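Local coordinates for protein hydrogenase 3 maturation protease (PDB 2E85) that cleaves a C-terminal peptide from the precursor of HycE, the large subunit of hydrogenase 3, as a step in maturation of that enzyme, at residues L8-N13 with P23-K28; L61-A66 with V111-I116; G74-I79 with G149-L154. The protein carries 1 engineered substitution. All coordinates share one frame; numbering follows the deposited sequence.

Contact 1: residues L8-N13 with P23-K28; sequences LLCVGN and PLLAEK
Cys-10 presses its sulphur against the turn of helix that holds Leu-25 and Ala-26. Cys-10 SG lies 4.0 Å from Leu-25 CB and just as far from Ala-26 CB. Its chi1 of -70° sets SG beside the backbone N and anti to the carbonyl carbon. That swings the sulphur toward the Leu-8 end of the strand and onto Leu-25. Leu-25 extends its CG anti to the backbone N (chi1 -173°) and brings CD2 against two partners. One is Cys-10 SG. The other is Leu-8, whose CD2 meets Leu-25 CD2 at 3.9 Å, the two side chains crossing at a slant. Leu-25 also packs on Val-64 and Tyr-139.

Past the end of the strand, the ring of Pro-23 lies against the backbone of Gly-12. Pro-23 CG is 3.6 Å from Gly-12 C, and Pro-23 CD is 3.6 Å from Gly-12 CA. Gly-12 has to be bare here: a CB would strike Pro-23 CD and also the carbonyl of Val-11. With an alanine in place of Pro-23 the CG and CD atoms are gone, and a gap would probably open beside the Gly-12 peptide, leaving that chain freer to shift. Asn-13 turns off to its own loop, where OD1 accepts a bond from Met-15 N.

The strand and helix axes come within 7.4 Å. This is the first strand and helix of a beta-alpha-beta unit, strand 6-11, helix 21-31 and strand 38-43; the loop from strand 6-11 to helix 21-31 carries Asp-19, a ligand of a bound calcium.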
loop_
_atom_site.group_PDB
_atom_site.type_symbol
_atom_site.label_atom_id
_atom_site.label_comp_id
_atom_site.label_asym_id
_atom_site.label_seq_id
_atom_site.Cartn_x
_atom_site.Cartn_y
_atom_site.Cartn_z
ATOM N N LEU B 8 2.701 12.433 13.769
ATOM C CA LEU B 8 2.138 13.275 12.714
ATOM C C LEU B 8 2.856 12.931 11.426
ATOM O O LEU B 8 4.078 13.096 11.320
ATOM C CB LEU B 8 2.333 14.752 13.071
ATOM C CG LEU B 8 2.073 15.797 11.964
ATOM C CD1 LEU B 8 0.663 15.669 11.413
ATOM C CD2 LEU B 8 2.399 17.226 12.413
ATOM N N LEU B 9 2.105 12.422 10.451
ATOM C CA LEU B 9 2.699 12.071 9.133
ATOM C C LEU B 9 2.311 13.177 8.189
ATOM O O LEU B 9 1.127 13.416 7.971
ATOM C CB LEU B 9 2.183 10.726 8.621
ATOM C CG LEU B 9 2.608 10.383 7.168
ATOM C CD1 LEU B 9 4.150 10.205 7.051
ATOM C CD2 LEU B 9 1.907 9.172 6.615
ATOM N N CYS B 10 3.314 13.874 7.651
ATOM C CA CYS B 10 3.042 14.984 6.728
ATOM C C CYS B 10 3.320 14.490 5.327
ATOM O O CYS B 10 4.460 14.129 5.047
ATOM C CB CYS B 10 3.965 16.167 6.969
ATOM S SG CYS B 10 3.611 17.032 8.535
ATOM N N VAL B 11 2.319 14.549 4.448
ATOM C CA VAL B 11 2.435 14.054 3.081
ATOM C C VAL B 11 2.420 15.208 2.073
ATOM O O VAL B 11 1.639 16.135 2.231
ATOM C CB VAL B 11 1.254 13.038 2.737
ATOM C CG1 VAL B 11 1.300 12.571 1.278
ATOM C CG2 VAL B 11 1.256 11.830 3.714
ATOM N N GLY B 12 3.271 15.139 1.048
ATOM C CA GLY B 12 3.255 16.139 0.003
ATOM C C GLY B 12 4.585 16.336 -0.678
ATOM O O GLY B 12 5.567 15.659 -0.385
ATOM N N ASN B 13 4.621 17.297 -1.592
ATOM C CA ASN B 13 5.815 17.530 -2.405
ATOM C C ASN B 13 5.986 19.037 -2.521
ATOM O O ASN B 13 5.123 19.694 -3.093
ATOM C CB ASN B 13 5.620 16.865 -3.766
ATOM C CG ASN B 13 6.864 16.920 -4.660
ATOM O OD1 ASN B 13 7.793 17.699 -4.430
ATOM N ND2 ASN B 13 6.885 16.060 -5.670
ATOM N N PRO B 23 4.824 19.089 3.685
ATOM C CA PRO B 23 6.203 19.520 3.973
ATOM C C PRO B 23 6.313 20.861 4.693
ATOM O O PRO B 23 7.136 20.997 5.594
ATOM C CB PRO B 23 6.851 19.567 2.584
ATOM C CG PRO B 23 6.055 18.542 1.790
ATOM C CD PRO B 23 4.673 18.548 2.315
ATOM N N LEU B 24 5.435 21.811 4.376
ATOM C CA LEU B 24 5.456 23.096 5.094
ATOM C C LEU B 24 5.135 22.907 6.585
ATOM O O LEU B 24 5.814 23.473 7.457
ATOM C CB LEU B 24 4.525 24.160 4.450
ATOM C CG LEU B 24 4.557 25.496 5.189
ATOM C CD1 LEU B 24 5.958 26.159 5.128
ATOM C CD2 LEU B 24 3.479 26.452 4.665
ATOM N N LEU B 25 4.108 22.122 6.883
ATOM C CA LEU B 25 3.799 21.807 8.271
ATOM C C LEU B 25 4.985 21.182 9.008
ATOM O O LEU B 25 5.270 21.558 10.168
ATOM C CB LEU B 25 2.571 20.892 8.383
ATOM C CG LEU B 25 2.082 20.649 9.817
ATOM C CD1 LEU B 25 1.841 22.010 10.518
ATOM C CD2 LEU B 25 0.837 19.796 9.859
ATOM N N ALA B 26 5.638 20.227 8.357
ATOM C CA ALA B 26 6.822 19.570 8.916
ATOM C C ALA B 26 7.930 20.601 9.183
ATOM O O ALA B 26 8.577 20.555 10.215
ATOM C CB ALA B 26 7.287 18.461 7.984
ATOM N N GLU B 27 8.114 21.545 8.271
ATOM C CA GLU B 27 9.099 22.613 8.475
ATOM C C GLU B 27 8.794 23.479 9.705
ATOM O O GLU B 27 9.707 23.809 10.496
ATOM C CB GLU B 27 9.196 23.492 7.234
ATOM C CG GLU B 27 10.230 24.586 7.435
ATOM C CD GLU B 27 10.757 25.176 6.155
ATOM O OE1 GLU B 27 11.437 26.231 6.245
ATOM O OE2 GLU B 27 10.496 24.609 5.074
ATOM N N LYS B 28 7.519 23.850 9.859
ATOM C CA LYS B 28 7.083 24.659 10.993
ATOM C C LYS B 28 7.324 23.933 12.305
ATOM O O LYS B 28 7.816 24.522 13.254
ATOM C CB LYS B 28 5.606 25.017 10.866
ATOM C CG LYS B 28 5.316 26.018 9.765
ATOM C CD LYS B 28 3.812 26.306 9.758
ATOM C CE LYS B 28 3.434 27.360 8.759
ATOM N NZ LYS B 28 3.774 28.719 9.199
#

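Contact 2: residues L61-A66 with V111-I116; sequences LLIVDA and VIFLGI. With CA (calcium ion), chain F.
Ile-63 and Leu-114 meet at the tight middle of two parallel strands. Leu-114 N bonds to Ile-63 O at 2.7 Å, and the N-H points almost straight (169°). Side chains pack on both faces. On one, Leu-62 CD1 touches Ile-112 CG2 at 3.7 Å, and Val-64 CG1 meets Ile-116 CD1. On the other, Ile-63 CG2 reaches Phe-113 CE1 at 3.7 Å. Helix 129-141 packs on the first face and helix 97-108 on the second, so these strands form the core of an alpha/beta/alpha sandwich.

The strands stand farther apart at Asp-65 and Gly-115, and water reaches the Asp-65 carboxylate. Ile-116 N to Asp-65 O is 3.1 Å, with the donor tilted from the carbonyl plane. Gly-115 brings no side chain beside Asp-65. The tip of Phe-113, CZ, touches Asp-65 CB at 3.9 Å. Asp-65 holds CG anti to its backbone N (chi1 -170°), which carries the carboxylate to the metal. Asp-65 OD1 binds calcium at 2.3 Å, while OD2 accepts hydrogen bonds from two of the calcium-bound waters, one of them long. Ala-66 O, Asp-19 and three waters complete the shell. As in related proteases, Asp-19, Asp-65 and His-93 probably bind nickel.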
loop_
_atom_site.group_PDB
_atom_site.type_symbol
_atom_site.label_atom_id
_atom_site.label_comp_id
_atom_site.label_asym_id
_atom_site.label_seq_id
_atom_site.Cartn_x
_atom_site.Cartn_y
_atom_site.Cartn_z
ATOM N N LEU B 61 -2.357 8.709 15.521
ATOM C CA LEU B 61 -1.684 9.100 14.295
ATOM C C LEU B 61 -2.550 10.139 13.545
ATOM O O LEU B 61 -3.718 9.868 13.242
ATOM C CB LEU B 61 -1.493 7.896 13.399
ATOM C CG LEU B 61 -0.935 8.221 11.997
ATOM C CD1 LEU B 61 0.483 8.702 12.037
ATOM C CD2 LEU B 61 -1.082 7.011 11.094
ATOM N N LEU B 62 -1.951 11.294 13.242
ATOM C CA LEU B 62 -2.570 12.344 12.432
ATOM C C LEU B 62 -1.830 12.391 11.097
ATOM O O LEU B 62 -0.606 12.488 11.076
ATOM C CB LEU B 62 -2.430 13.711 13.118
ATOM C CG LEU B 62 -2.944 14.950 12.385
ATOM C CD1 LEU B 62 -4.423 14.869 11.913
ATOM C CD2 LEU B 62 -2.743 16.192 13.214
ATOM N N ILE B 63 -2.586 12.379 10.012
ATOM C CA ILE B 63 -2.001 12.467 8.672
ATOM C C ILE B 63 -2.512 13.742 8.058
ATOM O O ILE B 63 -3.724 13.981 8.072
ATOM C CB ILE B 63 -2.458 11.278 7.804
ATOM C CG1 ILE B 63 -2.027 9.968 8.459
ATOM C CG2 ILE B 63 -1.894 11.376 6.384
ATOM C CD1 ILE B 63 -2.724 8.719 7.923
ATOM N N VAL B 64 -1.598 14.564 7.542
ATOM C CA VAL B 64 -1.964 15.838 6.932
ATOM C C VAL B 64 -1.468 15.847 5.485
ATOM O O VAL B 64 -0.281 15.612 5.228
ATOM C CB VAL B 64 -1.328 17.035 7.683
ATOM C CG1 VAL B 64 -1.471 18.352 6.865
ATOM C CG2 VAL B 64 -1.891 17.145 9.143
ATOM N N ASP B 65 -2.373 16.147 4.554
ATOM C CA ASP B 65 -2.048 16.069 3.135
ATOM C C ASP B 65 -2.904 17.068 2.378
ATOM O O ASP B 65 -4.089 17.189 2.650
ATOM C CB ASP B 65 -2.352 14.650 2.631
ATOM C CG ASP B 65 -1.825 14.386 1.205
ATOM O OD1 ASP B 65 -1.112 15.222 0.638
ATOM O OD2 ASP B 65 -2.091 13.291 0.666
ATOM N N ALA B 66 -2.314 17.777 1.417
ATOM C CA ALA B 66 -3.076 18.560 0.488
ATOM C C ALA B 66 -3.869 17.558 -0.389
ATOM O O ALA B 66 -3.282 16.618 -0.944
ATOM C CB ALA B 66 -2.135 19.385 -0.394
ATOM N N VAL B 111 -6.598 7.058 14.330
ATOM C CA VAL B 111 -6.008 7.563 13.083
ATOM C C VAL B 111 -6.916 8.645 12.516
ATOM O O VAL B 111 -8.126 8.438 12.353
ATOM C CB VAL B 111 -5.790 6.415 12.067
ATOM C CG1 VAL B 111 -5.177 6.932 10.756
ATOM C CG2 VAL B 111 -4.927 5.343 12.685
ATOM N N ILE B 112 -6.342 9.817 12.249
ATOM C CA ILE B 112 -7.116 10.968 11.788
ATOM C C ILE B 112 -6.498 11.376 10.465
ATOM O O ILE B 112 -5.298 11.603 10.426
ATOM C CB ILE B 112 -6.978 12.151 12.813
ATOM C CG1 ILE B 112 -7.412 11.698 14.216
ATOM C CG2 ILE B 112 -7.825 13.389 12.454
ATOM C CD1 ILE B 112 -6.894 12.564 15.366
ATOM N N PHE B 113 -7.306 11.494 9.411
ATOM C CA PHE B 113 -6.796 11.964 8.122
ATOM C C PHE B 113 -7.333 13.348 7.891
ATOM O O PHE B 113 -8.559 13.517 7.753
ATOM C CB PHE B 113 -7.270 11.078 6.964
ATOM C CG PHE B 113 -6.670 11.488 5.665
ATOM C CD1 PHE B 113 -5.455 10.956 5.275
ATOM C CD2 PHE B 113 -7.268 12.500 4.884
ATOM C CE1 PHE B 113 -4.852 11.375 4.105
ATOM C CE2 PHE B 113 -6.665 12.915 3.694
ATOM C CZ PHE B 113 -5.459 12.350 3.318
ATOM N N LEU B 114 -6.430 14.321 7.801
ATOM C CA LEU B 114 -6.766 15.714 7.565
ATOM C C LEU B 114 -6.331 16.223 6.180
ATOM O O LEU B 114 -5.148 16.167 5.817
ATOM C CB LEU B 114 -6.130 16.576 8.647
ATOM C CG LEU B 114 -6.443 18.072 8.651
ATOM C CD1 LEU B 114 -6.255 18.647 10.041
ATOM C CD2 LEU B 114 -5.603 18.882 7.644
ATOM N N GLY B 115 -7.302 16.703 5.412
ATOM C CA GLY B 115 -7.058 17.204 4.065
ATOM C C GLY B 115 -7.094 18.717 4.087
ATOM O O GLY B 115 -7.878 19.340 4.826
ATOM N N ILE B 116 -6.251 19.305 3.262
ATOM C CA ILE B 116 -6.255 20.739 3.036
ATOM C C ILE B 116 -6.449 20.902 1.540
ATOM O O ILE B 116 -5.674 20.305 0.745
ATOM C CB ILE B 116 -4.888 21.381 3.363
ATOM C CG1 ILE B 116 -4.566 21.242 4.838
ATOM C CG2 ILE B 116 -4.830 22.852 2.892
ATOM C CD1 ILE B 116 -3.109 21.511 5.209
HETATM CA CA CA F . -0.975 15.601 -1.635
HETATM O O HOH W 1 -2.224 13.567 -1.973
HETATM O O HOH W 2 0.095 13.411 -1.749
HETATM O O HOH W 3 -1.781 15.493 -3.732
#

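Contact 3: residues G74-I79 with G149-L154; sequences GEIRII and GGFAQL
Ile-78 forms a single, isolated bridge to an irregular C-terminal segment, using both the N-H and the C=O of the one residue. Ile-78 N bonds to Ala-152 O at 2.9 Å, and Leu-154 N bonds to Ile-78 O at 2.8 Å. The two bonds flank Gln-153. Both donors are tilted from the plane of the carbonyl they bind. The touching parts run 57° apart, and the pairing does not continue. Next to it a water takes over, donating to Ile-76 O and accepting from Ala-152 N.

Phe-151 lays one face of its ring over Ile-76. The branch methyl Ile-76 CG2 does the touching, 3.8 Å from the centroid of the Phe-151 ring, over the face and offset toward the rim, as a CH-pi contact. Ile-76 CD1 reaches the same ring at CE1. Arg-141 adds a cation-pi contact to this ring.

Arg-77 folds back on its own strand. The bend at chi2 (-77°) turns the chain, and Arg-77 CD passes 4.0 Å from Ala-152 CB. Arg-77 NH1 then makes a salt bridge to Glu-75 OE1 at 2.9 Å, with OE1 in the guanidinium plane. The same NH1 bonds to Ile-76 O from above the carbonyl plane. Two bonds from one nitrogen hold the guanidinium in place, and Ile-76 O receives both this N-H and the water.

Leu-154 and Ile-79 lie side by side, though their modelled separation is doubtful. The arrangement is a C-terminal tail that crosses strand 76-78 and bridges to it once; that strand is an edge strand, and the antiparallel one of an otherwise parallel sheet.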
loop_
_atom_site.group_PDB
_atom_site.type_symbol
_atom_site.label_atom_id
_atom_site.label_comp_id
_atom_site.label_asym_id
_atom_site.label_seq_id
_atom_site.Cartn_x
_atom_site.Cartn_y
_atom_site.Cartn_z
ATOM N N GLY B 74 -7.711 26.200 0.626
ATOM C CA GLY B 74 -7.363 26.437 2.027
ATOM C C GLY B 74 -8.365 25.860 3.017
ATOM O O GLY B 74 -8.096 25.844 4.228
ATOM N N GLU B 75 -9.517 25.389 2.525
ATOM C CA GLU B 75 -10.457 24.700 3.417
ATOM C C GLU B 75 -9.771 23.434 3.981
ATOM O O GLU B 75 -9.028 22.727 3.265
ATOM C CB GLU B 75 -11.773 24.334 2.715
ATOM C CG GLU B 75 -12.647 25.537 2.349
ATOM C CD GLU B 75 -13.121 26.328 3.569
ATOM O OE1 GLU B 75 -13.513 25.707 4.589
ATOM O OE2 GLU B 75 -13.117 27.581 3.510
ATOM N N ILE B 76 -10.060 23.159 5.251
ATOM C CA ILE B 76 -9.466 22.039 5.988
ATOM C C ILE B 76 -10.613 21.121 6.400
ATOM O O ILE B 76 -11.595 21.612 6.974
ATOM C CB ILE B 76 -8.817 22.546 7.310
ATOM C CG1 ILE B 76 -7.618 23.427 6.989
ATOM C CG2 ILE B 76 -8.275 21.386 8.171
ATOM C CD1 ILE B 76 -7.179 24.359 8.120
ATOM N N ARG B 77 -10.500 19.807 6.140
ATOM C CA ARG B 77 -11.530 18.860 6.604
ATOM C C ARG B 77 -10.910 17.564 7.047
ATOM O O ARG B 77 -9.859 17.185 6.557
ATOM C CB ARG B 77 -12.552 18.515 5.518
ATOM C CG ARG B 77 -13.319 19.683 4.899
ATOM C CD ARG B 77 -14.424 20.175 5.816
ATOM N NE ARG B 77 -15.258 21.173 5.141
ATOM C CZ ARG B 77 -14.952 22.468 4.992
ATOM N NH1 ARG B 77 -13.807 22.978 5.429
ATOM N NH2 ARG B 77 -15.819 23.267 4.376
ATOM N N ILE B 78 -11.564 16.894 8.004
ATOM C CA ILE B 78 -11.233 15.535 8.328
ATOM C C ILE B 78 -12.031 14.621 7.415
ATOM O O ILE B 78 -13.258 14.783 7.285
ATOM C CB ILE B 78 -11.636 15.186 9.763
ATOM C CG1 ILE B 78 -11.057 16.203 10.788
ATOM C CG2 ILE B 78 -11.339 13.707 10.044
ATOM C CD1 ILE B 78 -11.945 17.342 10.954
ATOM N N ILE B 79 -11.338 13.674 6.795
ATOM C CA ILE B 79 -11.988 12.725 5.891
ATOM C C ILE B 79 -12.160 11.375 6.564
ATOM O O ILE B 79 -11.185 10.719 6.986
ATOM C CB ILE B 79 -11.264 12.525 4.575
ATOM C CG1 ILE B 79 -10.856 13.866 3.975
ATOM C CG2 ILE B 79 -12.159 11.692 3.618
ATOM C CD1 ILE B 79 -11.760 15.055 4.127
ATOM N N GLY B 149 -9.511 17.929 16.449
ATOM C CA GLY B 149 -8.859 19.225 16.548
ATOM C C GLY B 149 -9.782 20.397 16.276
ATOM O O GLY B 149 -9.309 21.495 16.020
ATOM N N GLY B 150 -11.094 20.150 16.333
ATOM C CA GLY B 150 -12.114 21.154 16.065
ATOM C C GLY B 150 -12.432 21.370 14.587
ATOM O O GLY B 150 -13.159 22.294 14.235
ATOM N N PHE B 151 -11.874 20.532 13.725
ATOM C CA PHE B 151 -12.152 20.632 12.294
ATOM C C PHE B 151 -13.401 19.856 11.877
ATOM O O PHE B 151 -13.770 18.832 12.498
ATOM C CB PHE B 151 -10.937 20.186 11.474
ATOM C CG PHE B 151 -9.730 21.060 11.681
ATOM C CD1 PHE B 151 -9.708 22.359 11.196
ATOM C CD2 PHE B 151 -8.651 20.592 12.438
ATOM C CE1 PHE B 151 -8.578 23.185 11.398
ATOM C CE2 PHE B 151 -7.524 21.384 12.647
ATOM C CZ PHE B 151 -7.485 22.687 12.142
ATOM N N ALA B 152 -14.049 20.340 10.818
ATOM C CA ALA B 152 -15.266 19.695 10.287
ATOM C C ALA B 152 -14.948 18.462 9.461
ATOM O O ALA B 152 -13.900 18.391 8.819
ATOM C CB ALA B 152 -16.056 20.648 9.440
ATOM N N GLN B 153 -15.876 17.509 9.469
ATOM C CA GLN B 153 -15.818 16.348 8.594
ATOM C C GLN B 153 -16.136 16.764 7.170
ATOM O O GLN B 153 -17.064 17.557 6.983
ATOM C CB GLN B 153 -16.863 15.340 9.070
ATOM C CG GLN B 153 -16.757 13.995 8.393
ATOM C CD GLN B 153 -15.595 13.195 8.912
ATOM O OE1 GLN B 153 -14.629 12.962 8.191
ATOM N NE2 GLN B 153 -15.659 12.792 10.189
ATOM N N LEU B 154 -15.373 16.267 6.181
ATOM C CA LEU B 154 -15.712 16.431 4.770
ATOM C C LEU B 154 -17.063 15.792 4.529
ATOM O O LEU B 154 -17.294 14.654 4.933
ATOM C CB LEU B 154 -14.703 15.737 3.829
ATOM C CG LEU B 154 -14.260 16.211 2.430
ATOM C CD1 LEU B 154 -13.843 15.073 1.532
ATOM C CD2 LEU B 154 -15.090 17.274 1.649
HETATM O O HOH W 4 -12.991 22.575 9.337
#

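From the N terminus, contact 1 comes first. It closes the short loop between strand 6-11 and helix 21-31, and is complete before contact 2 begins. Contact 2 spans a longer excursion, from strand 60-66 to strand 111-116. Contact 3 opens inside that excursion, at strand 76-78, and closes only after helix 129-141, so contacts 2 and 3 cross. All three reach one sheet. Strand 6-11 pairs with 60-66 through Leu-9 N to Leu-62 O, a probable hydrogen bond. Gly-115 N to Arg-77 O probably does the same for 111-116 and 76-78. Contacts 1 and 3 lie on opposite sides of the chain's centre, with their own centres about 17 Å apart.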